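Local coordinates for protein pyridoxal kinase (Entamoeba histolytica, PDB 4S1H) that probably phosphorylates pyridoxal with ATP to give pyridoxal 5'-phosphate, and is seen here with ADP and magnesium bound, at residues Q32-L37 against D65-N70; N58-I63 against V90-N95; P112-N117 against S148-L153; K163-L168 against I188-F193. One frame throughout, in Å; residues are numbered along the deposited sequence.

Contact 1 (Q32-L37 against D65-N70); sequences QSIFVL and DSLEVN
L67 alone carries the helix side of this contact, pushing one methyl between I34 and V36 of the strand. Along the last turn of helix 57-69, D65 comes first and its OD1 makes a salt bridge with R96 of helix 87-100. S66 turns to the dimer partner instead: its OG is hydrogen-bonded to N43 and to the backbone N of G51, both of the second subunit. Then comes L67. Its CG lies anti to its own carbonyl carbon (chi1 -64°), which sends the isobutyl group down toward the sheet. There L67 CD1 sits 3.9 Å from I34 CG2 and equally 3.9 Å from V36 CG2. The leucine runs past both strand side chains in the opposite sense, so the packing is alongside and purely apolar, and all three residues are buried. E68 OE1 makes a salt bridge with R99 of helix 87-100. N70, where the chain leaves helical geometry, still gives its backbone N to S66 O at 3.0 Å, while its ND2 bonds N43 and V49 O of the second subunit. On the strand, F35 points to the other face and packs on helix 18-28. Strand 33-41 thus has a helix on each face, as in the three-layer alpha/beta/alpha sandwich of the ribokinase fold.

Contact 2 (N58-I63 against V90-N95); sequences NDFISI and VYETIN
The carboxylate of E92, lying over the flank of I61, is gripped from two directions. E92 OE1 accepts from N95 ND2 at 3.1 Å with an N-H...O angle of 157°; the oxygen lies close to the plane of the N95 amide, but the nitrogen sits above the carboxylate plane. E92 OE2 makes a salt bridge with R96 NE, which probably favours the ionised acid. R96 also pairs with D65 of helix 57-69, so the charges cluster along the rim of the two helices. A bend in the glutamate chain (chi2 53°) folds the carboxylate back over I61, whose CG1 is 3.9 Å from E92 OE2. Before the bend, CG lies anti to the backbone N, and this puts it against F60: E92 CG meets the ring at its edge, close to its plane, 3.8 Å from F60 CE2, and the carboxylate stands almost perpendicular to that ring. Further in, T93 comes across F60 at about a right angle, with T93 OG1 3.3 Å from F60 CZ. That is contact, not a hydrogen bond; the hydroxyl is already bonded to L89 O, one turn back. F60 also packs on L89 and on V36 of strand 33-41, and so links both helices to the sheet. The segment axes approach to 10.8 Å and cross at only -17°. Two near-parallel helices lying side by side over one face of a mostly parallel sheet belong to the outer helical layer of a ribokinase-type alpha/beta fold.

Contact 3 (P112-N117 against S148-L153); sequences PILGDN and SFLTGL. With MG (magnesium ion), chain E.
What stands out is the ring of F149 aimed edge-on at the backbone of G115: F149 CE2 is 4.5 Å from G115 CA, with no side chain between them and the glycine backbone almost fully stretched. This is the nucleotide end of a ribokinase-fold kinase, where the chain that follows strand 107-110 passes helix 144-151 before it reaches the bound ADP. F149 CG is anti to its own carbonyl carbon (chi1 -67°), and this brings the ring beside L114, whose CB meets the ring edge 4.1 Å from F149 CD2. L114 and F149 run past each other in opposite senses. L150 meets the same L114 CD1 methyl that touches F149 CB, crossing the leucine at about a right angle, with L150 CD2 4.1 Å from L114 CD1. The second methyl of L150, CD1, touches P112 CG at 3.9 Å. No hydrogen bond joins the two segments; polar support comes from the preceding turn of the same helix, where E146 OE2 takes both L114 N and G115 N. N143, an ADP ligand, bonds G115 O through its ND2. Held in this way, the chain turns D116 away from the helix and toward the metal. D116 OD2 binds the magnesium ion at 2.2 Å; two waters and two further atoms complete the ligands found. The other oxygen, D116 OD1, accepts from N117 N at 2.8 Å with an N-H...O angle of 137°, and from a magnesium-bound water, also 2.8 Å away.

Contact 4 (K163-L168 against I188-F193); sequences KACHIL and ILLCSF
C165 drops from the helix straight onto S192 and L190 of the strand. The tightest approach is C165 CB to S192 OG, 3.7 Å, and the sulfur lies just beyond, with C165 SG 3.9 Å from S192 CB. The thiol also meets an apolar neighbour, C165 SG standing 4.2 Å from L190 CD2. The sulfur gets there because SG is anti to the cysteine's own carbonyl carbon (chi1 -76°), which leans it over the strand between the two residues. Both C165 and S192 are small, so the backbones come close: the CA atoms of C165 and S192 are 7.0 Å apart. This is helix-on-sheet packing, in which helix 158-170 lies on one face of the antiparallel sheet in the ADP-binding half of the ribokinase fold. One shell out, S192 OG, anti to its own backbone N (chi1 176°), is hydrogen-bonded to H169 NE2 from the next turn of the same helix, which ties helix and strand together just beside the cysteine. L190 is backed by T203 and I279. The strand itself is held by backbone bonds from S192 to I176 and from L190 to V178 on strand 175-183, the strand that also carries T179 and S180 of the ADP site. On the opposite face of strand 186-193, L189 and C191 pack against helix 234-250.

Overall arrangement
From the N terminus, strand 33-41 runs out and the chain returns on helix 57-69, closing contact 1; contact 2 then sets the first half of that helix against helix 87-100. Contacts 1 and 2 cross along the chain and touch in space, V36 meeting F60 and I63, and helix 57-69 bonds the second subunit beside both. After strand 107-110, contact 3 closes a loop of 30 residues at the magnesium site. Contact 4 follows in series, linking helix 158-170 to the antiparallel sheet that holds strand 186-193. T151 and L153 pack on A164 and L168, joining contacts 3 and 4. Contacts 1 and 4 lie on opposite sides of the chain's centre, about 33 Å apart between centres.

Contact 1 (Q32-L37 against D65-N70)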
loop_
_atom_site.group_PDB
_atom_site.type_symbol
_atom_site.label_atom_id
_atom_site.label_comp_id
_atom_site.label_asym_id
_atom_site.label_seq_id
_atom_site.Cartn_x
_atom_site.Cartn_y
_atom_site.Cartn_z
ATOM N N GLN A 32 11.311 5.676 1.174
ATOM C CA GLN A 32 10.124 6.423 1.562
ATOM C C GLN A 32 9.476 7.013 0.308
ATOM O O GLN A 32 10.134 7.723 -0.467
ATOM C CB GLN A 32 10.465 7.518 2.547
ATOM C CG GLN A 32 9.207 8.201 3.043
ATOM C CD GLN A 32 9.435 9.126 4.213
ATOM O OE1 GLN A 32 10.127 8.772 5.165
ATOM N NE2 GLN A 32 8.838 10.313 4.160
ATOM N N SER A 33 8.193 6.701 0.109
ATOM C CA SER A 33 7.488 7.014 -1.144
ATOM C C SER A 33 6.066 7.515 -0.904
ATOM O O SER A 33 5.454 7.183 0.116
ATOM C CB SER A 33 7.441 5.770 -2.013
ATOM O OG SER A 33 8.757 5.266 -2.206
ATOM N N ILE A 34 5.592 8.325 -1.836
ATOM C CA ILE A 34 4.223 8.764 -1.912
ATOM C C ILE A 34 3.519 7.887 -2.951
ATOM O O ILE A 34 4.000 7.759 -4.078
ATOM C CB ILE A 34 4.140 10.243 -2.344
ATOM C CG1 ILE A 34 4.920 11.155 -1.390
ATOM C CG2 ILE A 34 2.688 10.671 -2.478
ATOM C CD1 ILE A 34 5.100 12.571 -1.927
ATOM N N PHE A 35 2.374 7.320 -2.579
ATOM C CA PHE A 35 1.591 6.452 -3.455
ATOM C C PHE A 35 0.231 7.080 -3.745
ATOM O O PHE A 35 -0.723 6.962 -2.937
ATOM C CB PHE A 35 1.430 5.047 -2.873
ATOM C CG PHE A 35 2.722 4.362 -2.559
ATOM C CD1 PHE A 35 3.358 4.540 -1.321
ATOM C CD2 PHE A 35 3.337 3.539 -3.505
ATOM C CE1 PHE A 35 4.563 3.896 -1.041
ATOM C CE2 PHE A 35 4.520 2.881 -3.190
ATOM C CZ PHE A 35 5.153 3.087 -1.990
ATOM N N VAL A 36 0.140 7.813 -4.838
ATOM C CA VAL A 36 -1.087 8.410 -5.270
ATOM C C VAL A 36 -1.817 7.391 -6.137
ATOM O O VAL A 36 -1.288 6.876 -7.105
ATOM C CB VAL A 36 -0.877 9.731 -6.031
ATOM C CG1 VAL A 36 -2.210 10.275 -6.516
ATOM C CG2 VAL A 36 -0.150 10.729 -5.151
ATOM N N LEU A 37 -3.038 7.081 -5.802
ATOM C CA LEU A 37 -3.830 6.059 -6.520
ATOM C C LEU A 37 -4.611 6.624 -7.706
ATOM O O LEU A 37 -5.114 7.738 -7.688
ATOM C CB LEU A 37 -4.802 5.366 -5.549
ATOM C CG LEU A 37 -4.180 4.934 -4.212
ATOM C CD1 LEU A 37 -5.253 4.200 -3.409
ATOM C CD2 LEU A 37 -2.908 4.112 -4.364
ATOM N N ASP A 65 -2.421 18.941 -5.077
ATOM C CA ASP A 65 -2.338 20.277 -4.462
ATOM C C ASP A 65 -2.007 20.191 -2.976
ATOM O O ASP A 65 -1.205 20.949 -2.480
ATOM C CB ASP A 65 -3.649 21.039 -4.609
ATOM C CG ASP A 65 -3.920 21.485 -6.048
ATOM O OD1 ASP A 65 -3.025 21.398 -6.935
ATOM O OD2 ASP A 65 -5.043 21.965 -6.268
ATOM N N SER A 66 -2.624 19.248 -2.280
ATOM C CA SER A 66 -2.376 19.075 -0.828
ATOM C C SER A 66 -0.928 18.644 -0.542
ATOM O O SER A 66 -0.290 19.139 0.390
ATOM C CB SER A 66 -3.348 18.031 -0.302
ATOM O OG SER A 66 -3.289 17.927 1.110
ATOM N N LEU A 67 -0.399 17.735 -1.363
ATOM C CA LEU A 67 1.017 17.335 -1.249
ATOM C C LEU A 67 1.933 18.527 -1.432
ATOM O O LEU A 67 2.901 18.662 -0.712
ATOM C CB LEU A 67 1.381 16.246 -2.246
ATOM C CG LEU A 67 0.651 14.916 -2.040
ATOM C CD1 LEU A 67 0.856 14.014 -3.247
ATOM C CD2 LEU A 67 1.064 14.171 -0.793
ATOM N N GLU A 68 1.618 19.394 -2.385
ATOM C CA GLU A 68 2.456 20.575 -2.651
ATOM C C GLU A 68 2.375 21.593 -1.518
ATOM O O GLU A 68 3.405 22.023 -1.002
ATOM C CB GLU A 68 2.055 21.209 -3.984
ATOM C CG GLU A 68 3.037 22.270 -4.476
ATOM C CD GLU A 68 2.682 22.810 -5.859
ATOM O OE1 GLU A 68 2.327 22.016 -6.745
ATOM O OE2 GLU A 68 2.775 24.030 -6.068
ATOM N N VAL A 69 1.157 21.936 -1.097
ATOM C CA VAL A 69 0.947 22.965 -0.059
ATOM C C VAL A 69 1.545 22.547 1.293
ATOM O O VAL A 69 2.089 23.391 2.026
ATOM C CB VAL A 69 -0.556 23.281 0.099
ATOM C CG1 VAL A 69 -0.830 24.088 1.367
ATOM C CG2 VAL A 69 -1.048 24.028 -1.127
ATOM N N ASN A 70 1.437 21.264 1.627
ATOM C CA ASN A 70 2.045 20.724 2.841
ATOM C C ASN A 70 3.543 20.378 2.712
ATOM O O ASN A 70 4.123 19.822 3.642
ATOM C CB ASN A 70 1.262 19.511 3.354
ATOM C CG ASN A 70 -0.126 19.860 3.831
ATOM O OD1 ASN A 70 -0.332 20.875 4.517
ATOM N ND2 ASN A 70 -1.083 19.002 3.521
#

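Contact 2 (N58-I63 against V90-N95)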
loop_
_atom_site.group_PDB
_atom_site.type_symbol
_atom_site.label_atom_id
_atom_site.label_comp_id
_atom_site.label_asym_id
_atom_site.label_seq_id
_atom_site.Cartn_x
_atom_site.Cartn_y
_atom_site.Cartn_z
ATOM N N ASN A 58 -11.002 15.587 -10.122
ATOM C CA ASN A 58 -11.014 16.622 -9.072
ATOM C C ASN A 58 -10.335 16.147 -7.786
ATOM O O ASN A 58 -9.625 16.911 -7.111
ATOM C CB ASN A 58 -12.428 17.146 -8.820
ATOM C CG ASN A 58 -13.308 16.156 -8.083
ATOM O OD1 ASN A 58 -13.637 15.089 -8.607
ATOM N ND2 ASN A 58 -13.690 16.501 -6.851
ATOM N N ASP A 59 -10.529 14.869 -7.456
ATOM C CA ASP A 59 -9.882 14.271 -6.300
ATOM C C ASP A 59 -8.370 14.142 -6.506
ATOM O O ASP A 59 -7.590 14.409 -5.604
ATOM C CB ASP A 59 -10.516 12.906 -5.952
ATOM C CG ASP A 59 -11.947 13.052 -5.425
ATOM O OD1 ASP A 59 -12.226 14.020 -4.689
ATOM O OD2 ASP A 59 -12.812 12.221 -5.787
ATOM N N PHE A 60 -7.950 13.745 -7.701
ATOM C CA PHE A 60 -6.545 13.670 -8.012
ATOM C C PHE A 60 -5.859 15.051 -7.863
ATOM O O PHE A 60 -4.786 15.167 -7.265
ATOM C CB PHE A 60 -6.417 13.089 -9.435
ATOM C CG PHE A 60 -5.013 12.886 -9.908
ATOM C CD1 PHE A 60 -4.261 11.796 -9.487
ATOM C CD2 PHE A 60 -4.424 13.792 -10.752
ATOM C CE1 PHE A 60 -2.951 11.602 -9.936
ATOM C CE2 PHE A 60 -3.120 13.601 -11.236
ATOM C CZ PHE A 60 -2.384 12.513 -10.820
ATOM N N ILE A 61 -6.475 16.089 -8.424
ATOM C CA ILE A 61 -5.974 17.456 -8.273
ATOM C C ILE A 61 -5.914 17.891 -6.814
ATOM O O ILE A 61 -4.917 18.454 -6.349
ATOM C CB ILE A 61 -6.809 18.445 -9.134
ATOM C CG1 ILE A 61 -6.565 18.159 -10.618
ATOM C CG2 ILE A 61 -6.475 19.877 -8.814
ATOM C CD1 ILE A 61 -7.510 18.898 -11.537
ATOM N N SER A 62 -6.966 17.593 -6.068
ATOM C CA SER A 62 -7.014 17.930 -4.655
ATOM C C SER A 62 -5.856 17.293 -3.895
ATOM O O SER A 62 -5.190 17.940 -3.065
ATOM C CB SER A 62 -8.320 17.426 -4.059
ATOM O OG SER A 62 -8.421 17.793 -2.718
ATOM N N ILE A 63 -5.634 16.016 -4.151
ATOM C CA ILE A 63 -4.481 15.302 -3.580
ATOM C C ILE A 63 -3.130 15.926 -3.970
ATOM O O ILE A 63 -2.304 16.205 -3.095
ATOM C CB ILE A 63 -4.502 13.817 -3.974
ATOM C CG1 ILE A 63 -5.646 13.130 -3.226
ATOM C CG2 ILE A 63 -3.163 13.130 -3.710
ATOM C CD1 ILE A 63 -6.074 11.820 -3.833
ATOM N N VAL A 90 -4.006 11.594 -17.110
ATOM C CA VAL A 90 -2.715 11.580 -17.748
ATOM C C VAL A 90 -2.257 13.006 -18.042
ATOM O O VAL A 90 -1.101 13.337 -17.792
ATOM C CB VAL A 90 -2.720 10.738 -19.052
ATOM C CG1 VAL A 90 -1.357 10.775 -19.747
ATOM C CG2 VAL A 90 -3.112 9.290 -18.755
ATOM N N TYR A 91 -3.139 13.813 -18.634
ATOM C CA TYR A 91 -2.788 15.196 -18.971
ATOM C C TYR A 91 -2.489 15.997 -17.704
ATOM O O TYR A 91 -1.536 16.759 -17.685
ATOM C CB TYR A 91 -3.843 15.870 -19.844
ATOM C CG TYR A 91 -3.865 15.309 -21.257
ATOM C CD1 TYR A 91 -2.744 15.374 -22.050
ATOM C CD2 TYR A 91 -5.000 14.690 -21.757
ATOM C CE1 TYR A 91 -2.743 14.856 -23.341
ATOM C CE2 TYR A 91 -5.015 14.174 -23.044
ATOM C CZ TYR A 91 -3.879 14.261 -23.814
ATOM O OH TYR A 91 -3.840 13.739 -25.089
ATOM N N GLU A 92 -3.242 15.771 -16.635
ATOM C CA GLU A 92 -2.927 16.443 -15.372
ATOM C C GLU A 92 -1.578 16.001 -14.798
ATOM O O GLU A 92 -0.783 16.841 -14.343
ATOM C CB GLU A 92 -4.012 16.200 -14.359
ATOM C CG GLU A 92 -3.799 16.899 -13.017
ATOM C CD GLU A 92 -3.554 18.397 -13.096
ATOM O OE1 GLU A 92 -3.846 19.068 -14.132
ATOM O OE2 GLU A 92 -3.062 18.919 -12.068
ATOM N N THR A 93 -1.290 14.708 -14.891
ATOM C CA THR A 93 0.002 14.191 -14.489
ATOM C C THR A 93 1.125 14.859 -15.278
ATOM O O THR A 93 2.172 15.168 -14.712
ATOM C CB THR A 93 0.056 12.676 -14.631
ATOM O OG1 THR A 93 -0.834 12.090 -13.670
ATOM C CG2 THR A 93 1.466 12.142 -14.419
ATOM N N ILE A 94 0.951 15.050 -16.583
ATOM C CA ILE A 94 1.962 15.754 -17.385
ATOM C C ILE A 94 2.270 17.112 -16.758
ATOM O O ILE A 94 3.428 17.463 -16.646
ATOM C CB ILE A 94 1.552 15.889 -18.867
ATOM C CG1 ILE A 94 1.654 14.526 -19.579
ATOM C CG2 ILE A 94 2.408 16.913 -19.607
ATOM C CD1 ILE A 94 0.912 14.476 -20.891
ATOM N N ASN A 95 1.232 17.855 -16.362
ATOM C CA ASN A 95 1.438 19.151 -15.711
ATOM C C ASN A 95 2.264 19.009 -14.453
ATOM O O ASN A 95 3.157 19.811 -14.226
ATOM C CB ASN A 95 0.119 19.821 -15.367
ATOM C CG ASN A 95 -0.712 20.173 -16.577
ATOM O OD1 ASN A 95 -0.195 20.485 -17.637
ATOM N ND2 ASN A 95 -2.037 20.146 -16.395
#

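Contact 3 (P112-N117 against S148-L153)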
loop_
_atom_site.group_PDB
_atom_site.type_symbol
_atom_site.label_atom_id
_atom_site.label_comp_id
_atom_site.label_asym_id
_atom_site.label_seq_id
_atom_site.Cartn_x
_atom_site.Cartn_y
_atom_site.Cartn_z
ATOM N N PRO A 112 4.177 2.483 -19.196
ATOM C CA PRO A 112 2.897 2.618 -19.873
ATOM C C PRO A 112 2.131 1.306 -19.747
ATOM O O PRO A 112 2.648 0.269 -20.108
ATOM C CB PRO A 112 3.296 2.924 -21.305
ATOM C CG PRO A 112 4.630 2.285 -21.488
ATOM C CD PRO A 112 5.280 2.239 -20.124
ATOM N N ILE A 113 0.926 1.369 -19.205
ATOM C CA ILE A 113 0.070 0.196 -19.025
ATOM C C ILE A 113 -1.095 0.346 -19.974
ATOM O O ILE A 113 -2.036 1.095 -19.739
ATOM C CB ILE A 113 -0.456 0.042 -17.584
ATOM C CG1 ILE A 113 0.688 0.177 -16.583
ATOM C CG2 ILE A 113 -1.189 -1.285 -17.431
ATOM C CD1 ILE A 113 1.813 -0.814 -16.767
ATOM N N LEU A 114 -1.011 -0.371 -21.071
ATOM C CA LEU A 114 -2.015 -0.255 -22.115
ATOM C C LEU A 114 -2.614 -1.599 -22.516
ATOM O O LEU A 114 -3.794 -1.667 -22.857
ATOM C CB LEU A 114 -1.433 0.438 -23.335
ATOM C CG LEU A 114 -0.861 1.833 -23.117
ATOM C CD1 LEU A 114 -0.232 2.306 -24.407
ATOM C CD2 LEU A 114 -1.948 2.786 -22.686
ATOM N N GLY A 115 -1.827 -2.666 -22.485
ATOM C CA GLY A 115 -2.347 -3.969 -22.908
ATOM C C GLY A 115 -1.278 -5.033 -22.992
ATOM O O GLY A 115 -0.136 -4.836 -22.603
ATOM N N ASP A 116 -1.666 -6.177 -23.516
ATOM C CA ASP A 116 -0.763 -7.302 -23.667
ATOM C C ASP A 116 -1.356 -8.267 -24.673
ATOM O O ASP A 116 -2.555 -8.217 -24.975
ATOM C CB ASP A 116 -0.562 -8.004 -22.315
ATOM C CG ASP A 116 0.770 -8.734 -22.216
ATOM O OD1 ASP A 116 1.489 -8.854 -23.246
ATOM O OD2 ASP A 116 1.118 -9.153 -21.082
ATOM N N ASN A 117 -0.511 -9.146 -25.199
ATOM C CA ASN A 117 -0.949 -10.168 -26.169
ATOM C C ASN A 117 -1.708 -9.563 -27.367
ATOM O O ASN A 117 -2.701 -10.116 -27.847
ATOM C CB ASN A 117 -1.782 -11.230 -25.434
ATOM C CG ASN A 117 -1.029 -11.861 -24.277
ATOM O OD1 ASN A 117 -1.607 -12.076 -23.221
ATOM N ND2 ASN A 117 0.270 -12.132 -24.458
ATOM N N SER A 148 4.096 -1.361 -29.496
ATOM C CA SER A 148 3.352 -1.277 -30.734
ATOM C C SER A 148 2.245 -0.215 -30.695
ATOM O O SER A 148 2.061 0.539 -31.660
ATOM C CB SER A 148 2.775 -2.652 -31.056
ATOM O OG SER A 148 2.060 -2.642 -32.261
ATOM N N PHE A 149 1.516 -0.139 -29.594
ATOM C CA PHE A 149 0.474 0.887 -29.427
ATOM C C PHE A 149 1.032 2.305 -29.359
ATOM O O PHE A 149 0.366 3.228 -29.795
ATOM C CB PHE A 149 -0.393 0.636 -28.170
ATOM C CG PHE A 149 -1.255 -0.604 -28.239
ATOM C CD1 PHE A 149 -1.757 -1.071 -29.458
ATOM C CD2 PHE A 149 -1.605 -1.290 -27.074
ATOM C CE1 PHE A 149 -2.549 -2.209 -29.521
ATOM C CE2 PHE A 149 -2.403 -2.433 -27.139
ATOM C CZ PHE A 149 -2.873 -2.890 -28.362
ATOM N N LEU A 150 2.232 2.472 -28.820
ATOM C CA LEU A 150 2.831 3.787 -28.704
ATOM C C LEU A 150 3.441 4.284 -30.001
ATOM O O LEU A 150 3.721 5.479 -30.109
ATOM C CB LEU A 150 3.913 3.787 -27.622
ATOM C CG LEU A 150 3.433 3.586 -26.213
ATOM C CD1 LEU A 150 4.628 3.280 -25.308
ATOM C CD2 LEU A 150 2.663 4.823 -25.758
ATOM N N THR A 151 3.680 3.394 -30.974
ATOM C CA THR A 151 4.349 3.763 -32.226
ATOM C C THR A 151 3.518 3.526 -33.494
ATOM O O THR A 151 3.813 4.098 -34.565
ATOM C CB THR A 151 5.669 2.998 -32.391
ATOM O OG1 THR A 151 5.411 1.589 -32.412
ATOM C CG2 THR A 151 6.613 3.322 -31.293
ATOM N N GLY A 152 2.497 2.673 -33.410
ATOM C CA GLY A 152 1.750 2.254 -34.592
ATOM C C GLY A 152 2.460 1.231 -35.459
ATOM O O GLY A 152 2.054 0.998 -36.605
ATOM N N LEU A 153 3.537 0.630 -34.944
ATOM C CA LEU A 153 4.306 -0.393 -35.660
ATOM C C LEU A 153 4.068 -1.755 -35.008
ATOM O O LEU A 153 3.886 -1.872 -33.799
ATOM C CB LEU A 153 5.797 -0.057 -35.592
ATOM C CG LEU A 153 6.306 1.167 -36.357
ATOM C CD1 LEU A 153 7.821 1.178 -36.443
ATOM C CD2 LEU A 153 5.718 1.224 -37.761
HETATM MG MG MG E . 3.068 -9.607 -20.171
HETATM O O HOH W 1 3.946 -9.269 -21.988
HETATM O O HOH W 2 2.146 -9.986 -18.243
#

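Contact 4 (K163-L168 against I188-F193)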
loop_
_atom_site.group_PDB
_atom_site.type_symbol
_atom_site.label_atom_id
_atom_site.label_comp_id
_atom_site.label_asym_id
_atom_site.label_seq_id
_atom_site.Cartn_x
_atom_site.Cartn_y
_atom_site.Cartn_z
ATOM N N LYS A 163 13.180 -1.127 -34.609
ATOM C CA LYS A 163 12.569 -0.100 -35.457
ATOM C C LYS A 163 11.570 0.787 -34.695
ATOM O O LYS A 163 11.544 2.007 -34.880
ATOM C CB LYS A 163 11.873 -0.741 -36.661
ATOM C CG LYS A 163 12.759 -1.508 -37.601
ATOM C CD LYS A 163 11.907 -2.074 -38.747
ATOM C CE LYS A 163 12.636 -2.968 -39.730
ATOM N NZ LYS A 163 11.680 -3.478 -40.760
ATOM N N ALA A 164 10.770 0.180 -33.816
ATOM C CA ALA A 164 9.795 0.934 -33.062
ATOM C C ALA A 164 10.514 1.808 -32.019
ATOM O O ALA A 164 10.110 2.955 -31.780
ATOM C CB ALA A 164 8.785 -0.003 -32.406
ATOM N N CYS A 165 11.579 1.282 -31.407
ATOM C CA CYS A 165 12.342 2.081 -30.413
ATOM C C CYS A 165 12.931 3.315 -31.080
ATOM O O CYS A 165 12.969 4.386 -30.484
ATOM C CB CYS A 165 13.466 1.272 -29.770
ATOM S SG CYS A 165 12.878 0.085 -28.538
ATOM N N HIS A 166 13.404 3.165 -32.307
ATOM C CA HIS A 166 13.932 4.320 -33.031
ATOM C C HIS A 166 12.956 5.508 -33.013
ATOM O O HIS A 166 13.342 6.658 -32.702
ATOM C CB HIS A 166 14.296 3.909 -34.447
ATOM C CG HIS A 166 14.771 5.045 -35.298
ATOM N ND1 HIS A 166 16.024 5.602 -35.141
ATOM C CD2 HIS A 166 14.132 5.791 -36.230
ATOM C CE1 HIS A 166 16.168 6.600 -35.996
ATOM N NE2 HIS A 166 15.036 6.736 -36.669
ATOM N N ILE A 167 11.688 5.218 -33.305
ATOM C CA ILE A 167 10.671 6.246 -33.440
ATOM C C ILE A 167 10.603 7.037 -32.121
ATOM O O ILE A 167 10.590 8.272 -32.104
ATOM C CB ILE A 167 9.276 5.633 -33.724
ATOM C CG1 ILE A 167 9.227 4.931 -35.106
ATOM C CG2 ILE A 167 8.180 6.673 -33.614
ATOM C CD1 ILE A 167 9.417 5.832 -36.303
ATOM N N LEU A 168 10.645 6.310 -31.022
ATOM C CA LEU A 168 10.548 6.954 -29.710
ATOM C C LEU A 168 11.819 7.671 -29.292
ATOM O O LEU A 168 11.741 8.741 -28.683
ATOM C CB LEU A 168 10.134 5.932 -28.657
ATOM C CG LEU A 168 8.784 5.293 -28.921
ATOM C CD1 LEU A 168 8.454 4.428 -27.703
ATOM C CD2 LEU A 168 7.653 6.281 -29.196
ATOM N N ILE A 188 12.193 -12.443 -24.854
ATOM C CA ILE A 188 13.361 -11.555 -24.955
ATOM C C ILE A 188 13.039 -10.186 -24.413
ATOM O O ILE A 188 11.989 -9.628 -24.712
ATOM C CB ILE A 188 13.849 -11.368 -26.404
ATOM C CG1 ILE A 188 13.934 -12.704 -27.087
ATOM C CG2 ILE A 188 15.183 -10.628 -26.398
ATOM C CD1 ILE A 188 14.780 -13.739 -26.382
ATOM N N LEU A 189 13.934 -9.679 -23.564
ATOM C CA LEU A 189 13.925 -8.323 -23.111
ATOM C C LEU A 189 14.967 -7.573 -23.923
ATOM O O LEU A 189 16.041 -8.105 -24.159
ATOM C CB LEU A 189 14.224 -8.279 -21.607
ATOM C CG LEU A 189 14.489 -6.944 -20.938
ATOM C CD1 LEU A 189 13.908 -6.954 -19.512
ATOM C CD2 LEU A 189 15.973 -6.617 -20.921
ATOM N N LEU A 190 14.630 -6.369 -24.371
ATOM C CA LEU A 190 15.535 -5.500 -25.110
ATOM C C LEU A 190 15.723 -4.191 -24.342
ATOM O O LEU A 190 14.732 -3.595 -23.855
ATOM C CB LEU A 190 14.978 -5.225 -26.502
ATOM C CG LEU A 190 15.621 -4.072 -27.284
ATOM C CD1 LEU A 190 17.023 -4.429 -27.757
ATOM C CD2 LEU A 190 14.707 -3.718 -28.440
ATOM N N CYS A 191 16.970 -3.772 -24.132
ATOM C CA CYS A 191 17.262 -2.448 -23.573
ATOM C C CYS A 191 17.929 -1.637 -24.661
ATOM O O CYS A 191 19.006 -2.018 -25.140
ATOM C CB CYS A 191 18.183 -2.539 -22.390
ATOM S SG CYS A 191 18.194 -1.014 -21.433
ATOM N N SER A 192 17.272 -0.551 -25.061
ATOM C CA SER A 192 17.677 0.236 -26.217
ATOM C C SER A 192 17.942 1.662 -25.734
ATOM O O SER A 192 17.117 2.249 -25.047
ATOM C CB SER A 192 16.553 0.263 -27.232
ATOM O OG SER A 192 16.831 1.100 -28.355
ATOM N N PHE A 193 19.060 2.233 -26.195
ATOM C CA PHE A 193 19.499 3.574 -25.824
ATOM C C PHE A 193 19.473 4.506 -27.028
ATOM O O PHE A 193 19.897 4.134 -28.158
ATOM C CB PHE A 193 20.902 3.558 -25.234
ATOM C CG PHE A 193 21.016 2.777 -23.982
ATOM C CD1 PHE A 193 21.238 1.416 -24.017
ATOM C CD2 PHE A 193 20.892 3.413 -22.745
ATOM C CE1 PHE A 193 21.350 0.678 -22.868
ATOM C CE2 PHE A 193 20.999 2.675 -21.576
ATOM C CZ PHE A 193 21.212 1.308 -21.627
#